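Local coordinates for protein CghA (Chaetomium globosum, PDB 6KBC) that belongs to the Diels-Alderase family, with two calycin-like beta-barrel domains, and holds the ligand WK1 in a pocket, at residues A249-M254 with L275-K280. Residues are numbered along the deposited sequence; the frame is centred on the assembly and turned at random.
Sequences AGPYVM and LYRDGK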
ATOM      1  N   ALA A 249      -8.045  -4.497  14.176  1.00 23.19           N
ATOM      2  CA  ALA A 249      -9.210  -4.431  15.061  1.00 25.81           C
ATOM      3  C   ALA A 249      -9.168  -5.650  15.967  1.00 24.25           C
ATOM      4  O   ALA A 249      -9.350  -6.775  15.497  1.00 22.87           O
ATOM      5  CB  ALA A 249     -10.525  -4.386  14.275  1.00 21.46           C
ATOM      6  N   GLY A 250      -8.929  -5.436  17.256  1.00 26.35           N
ATOM      7  CA  GLY A 250      -8.785  -6.542  18.173  1.00 26.94           C
ATOM      8  C   GLY A 250      -7.653  -7.448  17.740  1.00 24.64           C
ATOM      9  O   GLY A 250      -6.553  -6.993  17.431  1.00 24.99           O
ATOM     10  N   PRO A 251      -7.910  -8.758  17.673  1.00 27.27           N
ATOM     11  CA  PRO A 251      -6.864  -9.690  17.229  1.00 29.30           C
ATOM     12  C   PRO A 251      -6.627  -9.675  15.727  1.00 27.56           C
ATOM     13  O   PRO A 251      -5.706 -10.357  15.262  1.00 24.32           O
ATOM     14  CB  PRO A 251      -7.413 -11.050  17.666  1.00 29.14           C
ATOM     15  CG  PRO A 251      -8.894 -10.877  17.523  1.00 26.79           C
ATOM     16  CD  PRO A 251      -9.188  -9.446  17.920  1.00 28.20           C
ATOM     17  N   TYR A 252      -7.417  -8.933  14.957  1.00 23.86           N
ATOM     18  CA  TYR A 252      -7.400  -9.032  13.501  1.00 20.45           C
ATOM     19  C   TYR A 252      -6.499  -7.975  12.897  1.00 22.81           C
ATOM     20  O   TYR A 252      -6.570  -6.793  13.267  1.00 22.02           O
ATOM     21  CB  TYR A 252      -8.812  -8.891  12.930  1.00 19.15           C
ATOM     22  CG  TYR A 252      -9.713 -10.006  13.334  1.00 19.10           C
ATOM     23  CD1 TYR A 252      -9.504 -11.294  12.866  1.00 20.06           C
ATOM     24  CD2 TYR A 252     -10.740  -9.792  14.235  1.00 20.21           C
ATOM     25  CE1 TYR A 252     -10.336 -12.329  13.254  1.00 20.15           C
ATOM     26  CE2 TYR A 252     -11.560 -10.806  14.632  1.00 22.26           C
ATOM     27  CZ  TYR A 252     -11.358 -12.075  14.138  1.00 21.85           C
ATOM     28  OH  TYR A 252     -12.197 -13.089  14.536  1.00 26.22           O
ATOM     29  N   VAL A 253      -5.679  -8.396  11.941  1.00 22.03           N
ATOM     30  CA  VAL A 253      -4.923  -7.484  11.097  1.00 19.60           C
ATOM     31  C   VAL A 253      -5.263  -7.826   9.655  1.00 19.69           C
ATOM     32  O   VAL A 253      -5.217  -8.997   9.266  1.00 19.65           O
ATOM     33  CB  VAL A 253      -3.414  -7.591  11.356  1.00 22.90           C
ATOM     34  CG1 VAL A 253      -2.636  -6.846  10.288  1.00 21.32           C
ATOM     35  CG2 VAL A 253      -3.091  -7.029  12.745  1.00 21.60           C
ATOM     36  N   MET A 254      -5.620  -6.816   8.877  1.00 20.01           N
ATOM     37  CA  MET A 254      -6.035  -7.042   7.498  1.00 21.35           C
ATOM     38  C   MET A 254      -5.330  -6.067   6.578  1.00 22.00           C
ATOM     39  O   MET A 254      -5.123  -4.896   6.924  1.00 21.33           O
ATOM     40  CB  MET A 254      -7.560  -6.937   7.314  1.00 20.22           C
ATOM     41  CG  MET A 254      -8.160  -5.553   7.422  1.00 20.97           C
ATOM     42  SD  MET A 254      -9.808  -5.537   8.194  1.00 23.43           S
ATOM     43  CE  MET A 254      -9.555  -6.319   9.800  1.00 22.17           C
ATOM     44  N   LEU A 275      -5.853 -11.707   5.847  1.00 20.30           N
ATOM     45  CA  LEU A 275      -6.401 -11.473   7.171  1.00 20.08           C
ATOM     46  C   LEU A 275      -5.634 -12.344   8.158  1.00 21.69           C
ATOM     47  O   LEU A 275      -5.418 -13.534   7.909  1.00 20.89           O
ATOM     48  CB  LEU A 275      -7.884 -11.783   7.239  1.00 19.16           C
ATOM     49  CG  LEU A 275      -8.519 -11.612   8.614  1.00 22.33           C
ATOM     50  CD1 LEU A 275      -8.570 -10.133   9.015  1.00 19.33           C
ATOM     51  CD2 LEU A 275      -9.914 -12.235   8.611  1.00 20.30           C
ATOM     52  N   TYR A 276      -5.217 -11.744   9.259  1.00 18.70           N
ATOM     53  CA  TYR A 276      -4.530 -12.452  10.323  1.00 20.56           C
ATOM     54  C   TYR A 276      -5.376 -12.342  11.573  1.00 22.04           C
ATOM     55  O   TYR A 276      -6.091 -11.360  11.760  1.00 19.90           O
ATOM     56  CB  TYR A 276      -3.154 -11.866  10.575  1.00 20.45           C
ATOM     57  CG  TYR A 276      -2.259 -11.862   9.375  1.00 23.45           C
ATOM     58  CD1 TYR A 276      -2.287 -10.808   8.471  1.00 21.30           C
ATOM     59  CD2 TYR A 276      -1.340 -12.899   9.160  1.00 23.39           C
ATOM     60  CE1 TYR A 276      -1.460 -10.793   7.367  1.00 22.25           C
ATOM     61  CE2 TYR A 276      -0.507 -12.891   8.057  1.00 25.01           C
ATOM     62  CZ  TYR A 276      -0.572 -11.839   7.166  1.00 23.78           C
ATOM     63  OH  TYR A 276       0.255 -11.807   6.073  1.00 23.79           O
ATOM     64  N   ARG A 277      -5.314 -13.369  12.412  1.00 22.52           N
ATOM     65  CA  ARG A 277      -5.885 -13.319  13.749  1.00 21.73           C
ATOM     66  C   ARG A 277      -4.778 -13.698  14.719  1.00 28.61           C
ATOM     67  O   ARG A 277      -4.248 -14.809  14.645  1.00 25.26           O
ATOM     68  CB  ARG A 277      -7.080 -14.260  13.890  1.00 24.01           C
ATOM     69  CG  ARG A 277      -7.845 -14.069  15.199  1.00 27.24           C
ATOM     70  CD  ARG A 277      -8.947 -15.110  15.371  1.00 31.36           C
ATOM     71  NE  ARG A 277     -10.084 -14.573  16.123  1.00 34.67           N
ATOM     72  CZ  ARG A 277     -10.106 -14.402  17.447  1.00 41.03           C
ATOM     73  NH1 ARG A 277      -9.053 -14.730  18.192  1.00 39.04           N
ATOM     74  NH2 ARG A 277     -11.190 -13.906  18.029  1.00 38.52           N
ATOM     75  N   ASP A 278      -4.416 -12.766  15.592  1.00 27.48           N
ATOM     76  CA  ASP A 278      -3.275 -12.934  16.498  1.00 33.71           C
ATOM     77  C   ASP A 278      -2.036 -13.401  15.751  1.00 33.53           C
ATOM     78  O   ASP A 278      -1.284 -14.250  16.224  1.00 31.04           O
ATOM     79  CB  ASP A 278      -3.605 -13.893  17.633  1.00 33.43           C
ATOM     80  CG  ASP A 278      -4.654 -13.343  18.553  1.00 34.01           C
ATOM     81  OD1 ASP A 278      -4.474 -12.198  19.022  1.00 37.47           O
ATOM     82  OD2 ASP A 278      -5.645 -14.060  18.812  1.00 40.99           O
ATOM     83  N   GLY A 279      -1.825 -12.845  14.561  1.00 26.95           N
ATOM     84  CA  GLY A 279      -0.616 -13.110  13.820  1.00 27.31           C
ATOM     85  C   GLY A 279      -0.617 -14.380  13.005  1.00 23.84           C
ATOM     86  O   GLY A 279       0.341 -14.615  12.258  1.00 28.23           O
ATOM     87  N   LYS A 280      -1.644 -15.206  13.113  1.00 23.25           N
ATOM     88  CA  LYS A 280      -1.784 -16.375  12.254  1.00 21.67           C
ATOM     89  C   LYS A 280      -2.613 -15.983  11.032  1.00 25.87           C
ATOM     90  O   LYS A 280      -3.665 -15.350  11.175  1.00 21.85           O
ATOM     91  CB  LYS A 280      -2.473 -17.487  13.024  1.00 27.09           C
ATOM     92  CG  LYS A 280      -1.611 -17.930  14.193  1.00 36.44           C
ATOM     93  CD  LYS A 280      -2.203 -19.072  14.964  1.00 45.48           C
ATOM     94  CE  LYS A 280      -1.310 -19.342  16.151  1.00 48.30           C
ATOM     95  NZ  LYS A 280       0.005 -19.843  15.676  1.00 57.49           N
TER
HETATM   96  O   HOH W   1      -3.178 -10.533  13.774  1.00 22.88           O
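Val-253 and Tyr-276 form the hydrogen-bonded pair at the open ends of an antiparallel beta hairpin, strands 252-261 and 269-277, in the calycin-like C-terminal domain. Tyr-276 N reaches Val-253 O at 2.7 Å, nearly in line with the carbonyl, while Val-253 N meets Tyr-276 O from above the carbonyl plane. On the packed face Tyr-252, Met-254, Leu-275 and Arg-277 come together. With its CG anti to the backbone N (chi1 178°), Leu-275 brings CD1 to within 3.8 Å of Met-254 CB, and Phe-329, Trp-339 and Phe-341 pack against this apolar patch. The aliphatic chain of Arg-277 runs past the Tyr-252 ring, its CG 3.6 Å from Tyr-252 CE1. A bend at chi3 (-149°) accompanies the turn of NE toward the phenol, and ring and guanidinium planes stand almost perpendicular, 88° apart. Glu-380 takes both polar ends, pairing with Arg-277 NH2 and bonding Tyr-252 OH, which probably fixes the guanidinium. Between the two strands the opposite face touches less closely, Val-253 CB lying 4.4 Å from Tyr-276 CB, although Tyr-276 is buried, meeting Tyr-165 and bonding Pro-166 O through its hydroxyl. Toward solvent the strands give way to two tight turns, type II' at 249-252 and type I' at 277-280, where the exposed Asp-278 carboxylate lies along Pro-251 CB and makes a long salt bridge with Arg-277. Pro-251 O accepts Asp-278 N at 2.8 Å and also a water that bridges to Gly-279 N. On the Pro-251 ring, CG sits 3.7 Å above the centre of the Arg-277 guanidinium, whose NE donates in its own plane to Tyr-252 OH at 3.0 Å.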